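CRISPR-associated endonuclease Cas9 (Campylobacter jejuni subsp. jejuni serotype O:2, PDB 5X2H) cuts invading DNA as an RNA-guided endonuclease, its RuvC-like and HNH domains each cleaving one strand of the target in CRISPR immunity. Local coordinates at residues Gly679-Val684 with Pro699-Asp704; Lys694-Pro699 with Asp725-Asp730; Phe735-Tyr740 with Lys809-Tyr814. One frame throughout, in Å; residues are numbered along the deposited sequence.

All three contacts gather on one side of the protein, in the C-terminal part that includes the wedge and PAM-interacting regions. Contacts 1 and 2 share P699 and the strand 695-700, their centres about 15 Å apart. Contact 3 lies about 17 Å from contact 1 and 14 Å from contact 2, between centres. A three-strand antiparallel sheet, ordered 695-700, 683-689, 733-740, ties them together: contact 1 joins the first two strands, contact 2 packs residues 725-730 against strand 695-700, and contact 3 brings strand 733-740 against the six-strand sheet. Along the chain contacts 1 and 2 interleave, and contact 3 follows both. The DNA-bonding residues at the hairpin's open end are thereby linked to the six-strand sheet.

Contact 1 of 3, residues Gly679-Val684 with Pro699-Asp704; sequences GDMFRV and PIYTMD. With nucleotides of chain D.
The backbones of R683 and I700 pair as an antiparallel hydrogen-bonded couple where strands 683-689 and 695-700 form a beta hairpin. I700 N gives a bond of 2.9 Å to R683 O, while the return bond from R683 N to I700 O is weak. F682 and R683 together face I700, a classic beta bulge, and just past it T702 N donates to D680 O at 3.1 Å, carrying the pairing on to the first turn of helix 702-707. Y701 is the N-cap residue of that helix; its own N donates to D704 OD2, whose other partner is R669.

Apolar contacts fill in around this frame. With CG anti to the backbone N (chi1 -175°), M681 places that atom over one face of the Y701 ring, toward its rim, 4.2 Å from the centroid. M681 SD stands obliquely to the same ring, a Met-aromatic contact, and also packs on P699 CB at 3.7 Å. The CD1 methyl of I700 sits over one face of the R683 guanidinium, 3.4 Å from R683 NE, which is itself salt-bridged to D685.

Two bonds go to the DNA of chain D. M681 N donates to OP1 of DA3 at 3.0 Å, and Y701 OH donates to OP2 of DA4 at 2.6 Å. Both are phosphate oxygens, so these two contacts grip the DNA backbone without reading its bases, and the methionine-tyrosine packing probably helps set the hydroxyl in place.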
# COMPACT_ATOMS: atom_id res chain seq x y z
N GLY A 679 -2.96 -6.56 -20.11
CA GLY A 679 -3.51 -6.22 -18.81
C GLY A 679 -4.98 -5.90 -18.93
O GLY A 679 -5.67 -6.34 -19.86
N ASP A 680 -5.48 -5.10 -17.99
CA ASP A 680 -6.89 -4.76 -17.96
C ASP A 680 -7.31 -4.00 -19.22
O ASP A 680 -6.57 -3.16 -19.73
CB ASP A 680 -7.21 -3.91 -16.72
CG ASP A 680 -7.20 -4.72 -15.44
OD1 ASP A 680 -7.03 -5.95 -15.52
OD2 ASP A 680 -7.38 -4.12 -14.36
N MET A 681 -8.50 -4.33 -19.72
CA MET A 681 -9.15 -3.57 -20.78
C MET A 681 -10.04 -2.53 -20.10
O MET A 681 -11.23 -2.75 -19.88
CB MET A 681 -9.96 -4.48 -21.69
CG MET A 681 -10.58 -3.78 -22.89
SD MET A 681 -11.91 -4.73 -23.66
CE MET A 681 -11.15 -6.35 -23.79
N PHE A 682 -9.45 -1.39 -19.74
CA PHE A 682 -10.18 -0.41 -18.95
C PHE A 682 -11.22 0.34 -19.75
O PHE A 682 -12.09 0.98 -19.15
CB PHE A 682 -9.20 0.58 -18.29
CG PHE A 682 -8.61 1.59 -19.24
CD1 PHE A 682 -7.47 1.30 -19.97
CD2 PHE A 682 -9.17 2.86 -19.37
CE1 PHE A 682 -6.91 2.23 -20.83
CE2 PHE A 682 -8.61 3.80 -20.23
CZ PHE A 682 -7.48 3.48 -20.96
N ARG A 683 -11.18 0.27 -21.08
CA ARG A 683 -12.06 1.07 -21.91
C ARG A 683 -12.33 0.34 -23.22
O ARG A 683 -11.47 -0.40 -23.72
CB ARG A 683 -11.45 2.45 -22.17
CG ARG A 683 -12.22 3.36 -23.10
CD ARG A 683 -11.53 4.72 -23.20
NE ARG A 683 -11.57 5.26 -24.56
CZ ARG A 683 -10.92 6.35 -24.94
NH1 ARG A 683 -10.18 7.02 -24.07
NH2 ARG A 683 -11.02 6.77 -26.19
N VAL A 684 -13.54 0.52 -23.75
CA VAL A 684 -13.89 0.05 -25.09
C VAL A 684 -14.67 1.15 -25.79
O VAL A 684 -15.58 1.74 -25.20
CB VAL A 684 -14.69 -1.27 -25.05
CG1 VAL A 684 -15.93 -1.13 -24.18
CG2 VAL A 684 -15.07 -1.71 -26.45
N PRO A 699 -11.22 -2.43 -28.47
CA PRO A 699 -10.76 -2.63 -27.09
C PRO A 699 -9.51 -1.83 -26.81
O PRO A 699 -8.61 -1.72 -27.64
CB PRO A 699 -10.49 -4.14 -27.03
CG PRO A 699 -10.08 -4.49 -28.44
CD PRO A 699 -10.80 -3.53 -29.36
N ILE A 700 -9.46 -1.24 -25.61
CA ILE A 700 -8.38 -0.34 -25.20
C ILE A 700 -7.82 -0.83 -23.87
O ILE A 700 -8.55 -0.89 -22.87
CB ILE A 700 -8.87 1.11 -25.10
CG1 ILE A 700 -9.45 1.58 -26.44
CG2 ILE A 700 -7.73 2.03 -24.66
CD1 ILE A 700 -9.91 3.01 -26.45
N TYR A 701 -6.53 -1.16 -23.86
CA TYR A 701 -5.87 -1.77 -22.72
C TYR A 701 -4.91 -0.80 -22.05
O TYR A 701 -4.58 0.27 -22.58
CB TYR A 701 -5.13 -3.04 -23.16
CG TYR A 701 -6.01 -4.07 -23.83
CD1 TYR A 701 -6.28 -4.00 -25.20
CD2 TYR A 701 -6.59 -5.10 -23.10
CE1 TYR A 701 -7.09 -4.94 -25.81
CE2 TYR A 701 -7.40 -6.04 -23.72
CZ TYR A 701 -7.65 -5.95 -25.07
OH TYR A 701 -8.45 -6.89 -25.68
N THR A 702 -4.46 -1.18 -20.85
CA THR A 702 -3.53 -0.33 -20.11
C THR A 702 -2.26 -0.05 -20.91
O THR A 702 -1.72 1.06 -20.87
CB THR A 702 -3.17 -0.98 -18.77
OG1 THR A 702 -2.79 -2.34 -19.00
CG2 THR A 702 -4.36 -0.94 -17.82
N MET A 703 -1.78 -1.06 -21.66
CA MET A 703 -0.60 -0.86 -22.48
C MET A 703 -0.83 0.22 -23.53
O MET A 703 0.07 1.01 -23.83
CB MET A 703 -0.18 -2.17 -23.13
CG MET A 703 0.99 -2.03 -24.08
SD MET A 703 2.44 -1.29 -23.28
CE MET A 703 3.15 -2.72 -22.48
N ASP A 704 -2.03 0.26 -24.11
CA ASP A 704 -2.32 1.25 -25.15
C ASP A 704 -2.23 2.67 -24.61
O ASP A 704 -1.72 3.57 -25.29
CB ASP A 704 -3.70 0.99 -25.75
CG ASP A 704 -3.78 -0.36 -26.44
OD1 ASP A 704 -2.92 -0.64 -27.30
OD2 ASP A 704 -4.70 -1.14 -26.11
P DA D 3 -10.89 -7.30 -18.73
OP1 DA D 3 -10.43 -5.99 -18.22
OP2 DA D 3 -12.26 -7.43 -19.27
O5' DA D 3 -9.87 -7.83 -19.85
C5' DA D 3 -8.49 -8.03 -19.51
C4' DA D 3 -7.93 -9.28 -20.17
O4' DA D 3 -8.31 -10.46 -19.41
C3' DA D 3 -8.40 -9.53 -21.61
O3' DA D 3 -7.30 -9.89 -22.42
C2' DA D 3 -9.42 -10.67 -21.46
C1' DA D 3 -8.87 -11.43 -20.26
N9 DA D 3 -9.90 -12.16 -19.52
C8 DA D 3 -11.06 -11.66 -18.99
N7 DA D 3 -11.79 -12.55 -18.37
C5 DA D 3 -11.06 -13.72 -18.49
C6 DA D 3 -11.29 -15.04 -18.04
N6 DA D 3 -12.37 -15.41 -17.35
N1 DA D 3 -10.36 -15.97 -18.33
C2 DA D 3 -9.28 -15.61 -19.02
N3 DA D 3 -8.95 -14.41 -19.50
C4 DA D 3 -9.89 -13.50 -19.19
P DA D 4 -7.45 -9.93 -24.02
OP1 DA D 4 -6.10 -9.69 -24.59
OP2 DA D 4 -8.62 -9.10 -24.40
O5' DA D 4 -7.87 -11.44 -24.31
C5' DA D 4 -7.02 -12.50 -23.95
C4' DA D 4 -7.67 -13.82 -24.32
O4' DA D 4 -8.59 -14.22 -23.26
C3' DA D 4 -8.52 -13.77 -25.60
O3' DA D 4 -8.39 -14.98 -26.30
C2' DA D 4 -9.92 -13.63 -25.05
C1' DA D 4 -9.80 -14.57 -23.87
N9 DA D 4 -10.91 -14.51 -22.92
C8 DA D 4 -11.75 -13.45 -22.69
N7 DA D 4 -12.68 -13.71 -21.81
C5 DA D 4 -12.45 -15.03 -21.45
C6 DA D 4 -13.09 -15.91 -20.55
N6 DA D 4 -14.15 -15.56 -19.82
N1 DA D 4 -12.59 -17.16 -20.43
C2 DA D 4 -11.53 -17.50 -21.17
N3 DA D 4 -10.85 -16.77 -22.05
C4 DA D 4 -11.36 -15.53 -22.14
O HOH W 1 -2.20 -4.45 -21.85

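Contact 2 of 3, residues Lys694-Pro699 with Asp725-Asp730; sequences KFYAVP and DWILMD
Y696 meets both I727 and M729, in a contact made wholly of apolar side chains, with no hydrogen bond between the segments. The Y696 ring swings out with CG anti to the carbonyl carbon (chi1 -61°), which brings its CE2 to 3.8 Å from the CD1 methyl at the end of I727. That methyl approaches the ring obliquely.

M729, at the centre of an inverse gamma turn, carries a side chain folded at chi2 (-71°) and again at chi3. The double bend keeps the sulfur close to strand 695-700: M729 SD lies 4.2 Å from Y696 CB. One atom nearer the backbone, M729 CG passes V698 CG2 at 4.0 Å, the two side chains running past each other in opposite directions.

At the far end of the row P699 points toward W726, which comes from the other direction. P699 CG is 4.0 Å from W726 CH2, in the six-membered ring, and P699 CD is equally close to W726 CZ3.

Strand 727-728 pairs with strand 713-714, whose A714 touches both Y696 and M729. Strand 695-700 is an outermost strand of its three-strand sheet, bonded through Y696 and V698 to strand 683-689, while F763 of strand 756-764 packs on P699.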
# COMPACT_ATOMS: atom_id res chain seq x y z
N LYS A 694 -24.92 -1.29 -37.75
CA LYS A 694 -24.31 -2.32 -36.92
C LYS A 694 -23.22 -1.71 -36.04
O LYS A 694 -22.55 -0.74 -36.42
CB LYS A 694 -23.74 -3.44 -37.78
CG LYS A 694 -24.79 -4.19 -38.58
CD LYS A 694 -24.18 -5.31 -39.40
CE LYS A 694 -25.25 -6.12 -40.12
NZ LYS A 694 -24.65 -7.21 -40.95
N PHE A 695 -23.04 -2.28 -34.86
CA PHE A 695 -22.12 -1.75 -33.87
C PHE A 695 -20.78 -2.48 -33.92
O PHE A 695 -20.71 -3.66 -34.29
CB PHE A 695 -22.71 -1.83 -32.46
CG PHE A 695 -23.91 -0.95 -32.27
CD1 PHE A 695 -23.75 0.39 -31.93
CD2 PHE A 695 -25.20 -1.44 -32.45
CE1 PHE A 695 -24.85 1.21 -31.77
CE2 PHE A 695 -26.30 -0.63 -32.28
CZ PHE A 695 -26.13 0.70 -31.94
N TYR A 696 -19.73 -1.76 -33.55
CA TYR A 696 -18.36 -2.27 -33.59
C TYR A 696 -17.60 -1.72 -32.39
O TYR A 696 -17.86 -0.60 -31.93
CB TYR A 696 -17.67 -1.88 -34.91
CG TYR A 696 -18.36 -2.46 -36.13
CD1 TYR A 696 -19.36 -1.76 -36.79
CD2 TYR A 696 -18.02 -3.72 -36.61
CE1 TYR A 696 -20.00 -2.29 -37.90
CE2 TYR A 696 -18.65 -4.26 -37.72
CZ TYR A 696 -19.64 -3.54 -38.36
OH TYR A 696 -20.27 -4.07 -39.47
N ALA A 697 -16.66 -2.52 -31.88
CA ALA A 697 -15.99 -2.21 -30.63
C ALA A 697 -14.48 -2.25 -30.81
O ALA A 697 -13.93 -3.18 -31.41
CB ALA A 697 -16.39 -3.19 -29.52
N VAL A 698 -13.81 -1.24 -30.25
CA VAL A 698 -12.36 -1.14 -30.24
C VAL A 698 -11.90 -1.34 -28.79
O VAL A 698 -12.19 -0.48 -27.94
CB VAL A 698 -11.88 0.20 -30.79
CG1 VAL A 698 -10.36 0.31 -30.69
CG2 VAL A 698 -12.33 0.37 -32.24
N PRO A 699 -11.22 -2.43 -28.47
CA PRO A 699 -10.76 -2.63 -27.09
C PRO A 699 -9.51 -1.83 -26.81
O PRO A 699 -8.61 -1.72 -27.64
CB PRO A 699 -10.49 -4.14 -27.03
CG PRO A 699 -10.08 -4.49 -28.44
CD PRO A 699 -10.80 -3.53 -29.36
N ASP A 725 -8.55 -10.15 -40.18
CA ASP A 725 -8.26 -8.72 -40.14
C ASP A 725 -9.28 -7.98 -39.29
O ASP A 725 -10.48 -8.24 -39.37
CB ASP A 725 -8.27 -8.13 -41.56
CG ASP A 725 -7.07 -8.53 -42.38
OD1 ASP A 725 -6.17 -9.22 -41.85
OD2 ASP A 725 -7.02 -8.16 -43.58
N TRP A 726 -8.80 -7.06 -38.46
CA TRP A 726 -9.72 -6.18 -37.76
C TRP A 726 -10.14 -5.04 -38.69
O TRP A 726 -9.55 -4.82 -39.74
CB TRP A 726 -9.09 -5.64 -36.47
CG TRP A 726 -9.03 -6.66 -35.38
CD1 TRP A 726 -9.24 -8.01 -35.50
CD2 TRP A 726 -8.77 -6.43 -33.99
NE1 TRP A 726 -9.11 -8.63 -34.28
CE2 TRP A 726 -8.82 -7.68 -33.34
CE3 TRP A 726 -8.48 -5.29 -33.24
CZ2 TRP A 726 -8.61 -7.81 -31.97
CZ3 TRP A 726 -8.26 -5.42 -31.88
CH2 TRP A 726 -8.33 -6.68 -31.26
N ILE A 727 -11.19 -4.33 -38.28
CA ILE A 727 -11.89 -3.40 -39.16
C ILE A 727 -11.46 -1.98 -38.82
O ILE A 727 -11.68 -1.50 -37.70
CB ILE A 727 -13.41 -3.56 -39.05
CG1 ILE A 727 -13.80 -5.01 -39.36
CG2 ILE A 727 -14.12 -2.60 -39.99
CD1 ILE A 727 -15.18 -5.38 -38.90
N LEU A 728 -10.87 -1.29 -39.80
CA LEU A 728 -10.47 0.09 -39.62
C LEU A 728 -11.69 0.99 -39.47
O LEU A 728 -12.61 0.95 -40.30
CB LEU A 728 -9.62 0.56 -40.80
CG LEU A 728 -9.05 1.97 -40.67
CD1 LEU A 728 -8.18 2.08 -39.43
CD2 LEU A 728 -8.27 2.35 -41.92
N MET A 729 -11.70 1.81 -38.42
CA MET A 729 -12.81 2.72 -38.16
C MET A 729 -12.56 4.02 -38.93
O MET A 729 -12.05 5.01 -38.40
CB MET A 729 -12.98 2.97 -36.66
CG MET A 729 -13.35 1.73 -35.86
SD MET A 729 -15.03 1.13 -36.14
CE MET A 729 -14.81 -0.05 -37.47
N ASP A 730 -12.93 4.00 -40.20
CA ASP A 730 -12.72 5.14 -41.09
C ASP A 730 -14.00 5.98 -41.16
O ASP A 730 -14.85 5.91 -40.26
CB ASP A 730 -12.26 4.63 -42.46
CG ASP A 730 -13.20 3.59 -43.06
OD1 ASP A 730 -14.37 3.50 -42.62
OD2 ASP A 730 -12.77 2.86 -43.97

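Contact 3 of 3, residues Phe735-Tyr740 with Lys809-Tyr814; sequences FCFSLY and KVFEKY
F737 and K813 lie against each other where two beta sheets meet: strand 733-740 of the three-strand sheet crosses strand 810-816 of the six-strand sheet, the local axes 7.6 Å apart at an angle of 58°. The two strands share no backbone hydrogen bond here, and side chains make the join.

F737 has CG between its backbone N and carbonyl carbon, a setting that lays the ring beside strand 810-816. K813 CB sits over one face of the F737 ring, 3.8 Å from its centroid, as a CH-pi contact. At the ring's edge lies the carbonyl oxygen of F811, 3.5 Å from F737 CE2. Beyond it the edge of F737 turns into the face of the F811 ring, a T-shaped pair with planes at 82° and centroids 5.4 Å apart. L739 adds its CD1 methyl to the same aromatic ring, 3.9 Å from F811 CZ, and F695 meets F811 edge-to-face.

The aliphatic part of K813 runs past F737 in the opposite sense, its CD reaching the phenylalanine CB. A fully extended chain then carries the ammonium group back to strand 733-740, where a main-chain carbonyl receives it. E630 forms a long, weak ion pair with the same ammonium. The K813 NZ to S738 O hydrogen bond is 2.8 Å long, and NZ lies nearly in line with the C=O bond, at a C=O...N angle of 162°.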
# COMPACT_ATOMS: atom_id res chain seq x y z
N PHE A 735 -18.09 7.39 -34.16
CA PHE A 735 -17.91 7.11 -32.74
C PHE A 735 -19.20 7.40 -31.98
O PHE A 735 -19.80 8.47 -32.14
CB PHE A 735 -16.76 7.94 -32.18
CG PHE A 735 -16.62 7.88 -30.69
CD1 PHE A 735 -16.08 6.76 -30.08
CD2 PHE A 735 -17.00 8.95 -29.90
CE1 PHE A 735 -15.94 6.70 -28.70
CE2 PHE A 735 -16.87 8.90 -28.52
CZ PHE A 735 -16.33 7.78 -27.93
N CYS A 736 -19.63 6.45 -31.16
CA CYS A 736 -20.83 6.61 -30.34
C CYS A 736 -20.50 7.06 -28.93
O CYS A 736 -20.95 8.12 -28.49
CB CYS A 736 -21.63 5.30 -30.32
SG CYS A 736 -22.08 4.69 -31.94
N PHE A 737 -19.72 6.26 -28.20
CA PHE A 737 -19.36 6.55 -26.82
C PHE A 737 -18.26 5.59 -26.39
O PHE A 737 -17.99 4.59 -27.06
CB PHE A 737 -20.57 6.45 -25.88
CG PHE A 737 -21.46 5.27 -26.17
CD1 PHE A 737 -21.12 4.01 -25.75
CD2 PHE A 737 -22.65 5.45 -26.87
CE1 PHE A 737 -21.94 2.93 -26.01
CE2 PHE A 737 -23.48 4.37 -27.13
CZ PHE A 737 -23.12 3.11 -26.70
N SER A 738 -17.64 5.91 -25.26
CA SER A 738 -16.63 5.06 -24.64
C SER A 738 -17.24 4.41 -23.41
O SER A 738 -17.91 5.07 -22.61
CB SER A 738 -15.39 5.86 -24.26
OG SER A 738 -14.78 6.44 -25.40
N LEU A 739 -17.01 3.11 -23.26
CA LEU A 739 -17.50 2.36 -22.11
C LEU A 739 -16.34 1.97 -21.21
O LEU A 739 -15.28 1.56 -21.68
CB LEU A 739 -18.26 1.10 -22.55
CG LEU A 739 -19.51 1.32 -23.40
CD1 LEU A 739 -20.20 -0.00 -23.68
CD2 LEU A 739 -20.45 2.31 -22.72
N TYR A 740 -16.56 2.11 -19.91
CA TYR A 740 -15.65 1.65 -18.88
C TYR A 740 -16.40 0.66 -18.00
O TYR A 740 -17.63 0.54 -18.07
CB TYR A 740 -15.12 2.82 -18.03
CG TYR A 740 -14.59 3.98 -18.84
CD1 TYR A 740 -15.45 4.93 -19.37
CD2 TYR A 740 -13.23 4.14 -19.06
CE1 TYR A 740 -14.97 6.00 -20.11
CE2 TYR A 740 -12.74 5.20 -19.80
CZ TYR A 740 -13.62 6.13 -20.33
OH TYR A 740 -13.14 7.19 -21.06
N LYS A 809 -30.42 -3.88 -31.26
CA LYS A 809 -31.42 -2.94 -31.74
C LYS A 809 -31.28 -1.59 -31.04
O LYS A 809 -31.47 -0.54 -31.66
CB LYS A 809 -32.82 -3.52 -31.53
CG LYS A 809 -33.94 -2.58 -31.91
CD LYS A 809 -35.30 -3.26 -31.75
CE LYS A 809 -36.43 -2.29 -32.04
NZ LYS A 809 -37.76 -2.96 -31.99
N VAL A 810 -30.93 -1.60 -29.76
CA VAL A 810 -30.69 -0.38 -28.98
C VAL A 810 -29.36 -0.55 -28.25
O VAL A 810 -29.10 -1.60 -27.65
CB VAL A 810 -31.83 -0.10 -27.98
CG1 VAL A 810 -31.45 1.03 -27.03
CG2 VAL A 810 -33.12 0.22 -28.72
N PHE A 811 -28.52 0.49 -28.30
CA PHE A 811 -27.22 0.46 -27.64
C PHE A 811 -26.86 1.92 -27.33
O PHE A 811 -26.26 2.61 -28.17
CB PHE A 811 -26.17 -0.22 -28.50
CG PHE A 811 -24.93 -0.63 -27.75
CD1 PHE A 811 -24.85 -0.48 -26.37
CD2 PHE A 811 -23.84 -1.16 -28.42
CE1 PHE A 811 -23.71 -0.86 -25.68
CE2 PHE A 811 -22.69 -1.53 -27.74
CZ PHE A 811 -22.63 -1.38 -26.37
N GLU A 812 -27.24 2.38 -26.14
CA GLU A 812 -27.11 3.77 -25.74
C GLU A 812 -26.41 3.87 -24.39
O GLU A 812 -26.56 2.99 -23.54
CB GLU A 812 -28.48 4.46 -25.67
CG GLU A 812 -29.35 4.30 -26.90
CD GLU A 812 -29.16 5.42 -27.91
OE1 GLU A 812 -28.63 6.48 -27.53
OE2 GLU A 812 -29.55 5.23 -29.08
N LYS A 813 -25.67 4.95 -24.20
CA LYS A 813 -24.94 5.17 -22.96
C LYS A 813 -25.71 6.13 -22.06
O LYS A 813 -26.28 7.12 -22.53
CB LYS A 813 -23.54 5.73 -23.23
CG LYS A 813 -22.69 5.95 -21.97
CD LYS A 813 -21.35 6.59 -22.28
CE LYS A 813 -20.48 6.66 -21.03
NZ LYS A 813 -19.14 7.26 -21.29
N TYR A 814 -25.73 5.82 -20.76
CA TYR A 814 -26.35 6.67 -19.75
C TYR A 814 -25.34 6.93 -18.64
O TYR A 814 -24.24 6.37 -18.62
CB TYR A 814 -27.62 6.03 -19.19
CG TYR A 814 -28.83 6.18 -20.09
CD1 TYR A 814 -28.91 5.50 -21.29
CD2 TYR A 814 -29.89 7.00 -19.72
CE1 TYR A 814 -30.02 5.63 -22.11
CE2 TYR A 814 -31.00 7.14 -20.53
CZ TYR A 814 -31.06 6.46 -21.73
OH TYR A 814 -32.16 6.60 -22.54
O HOH W 2 -18.20 8.60 -24.37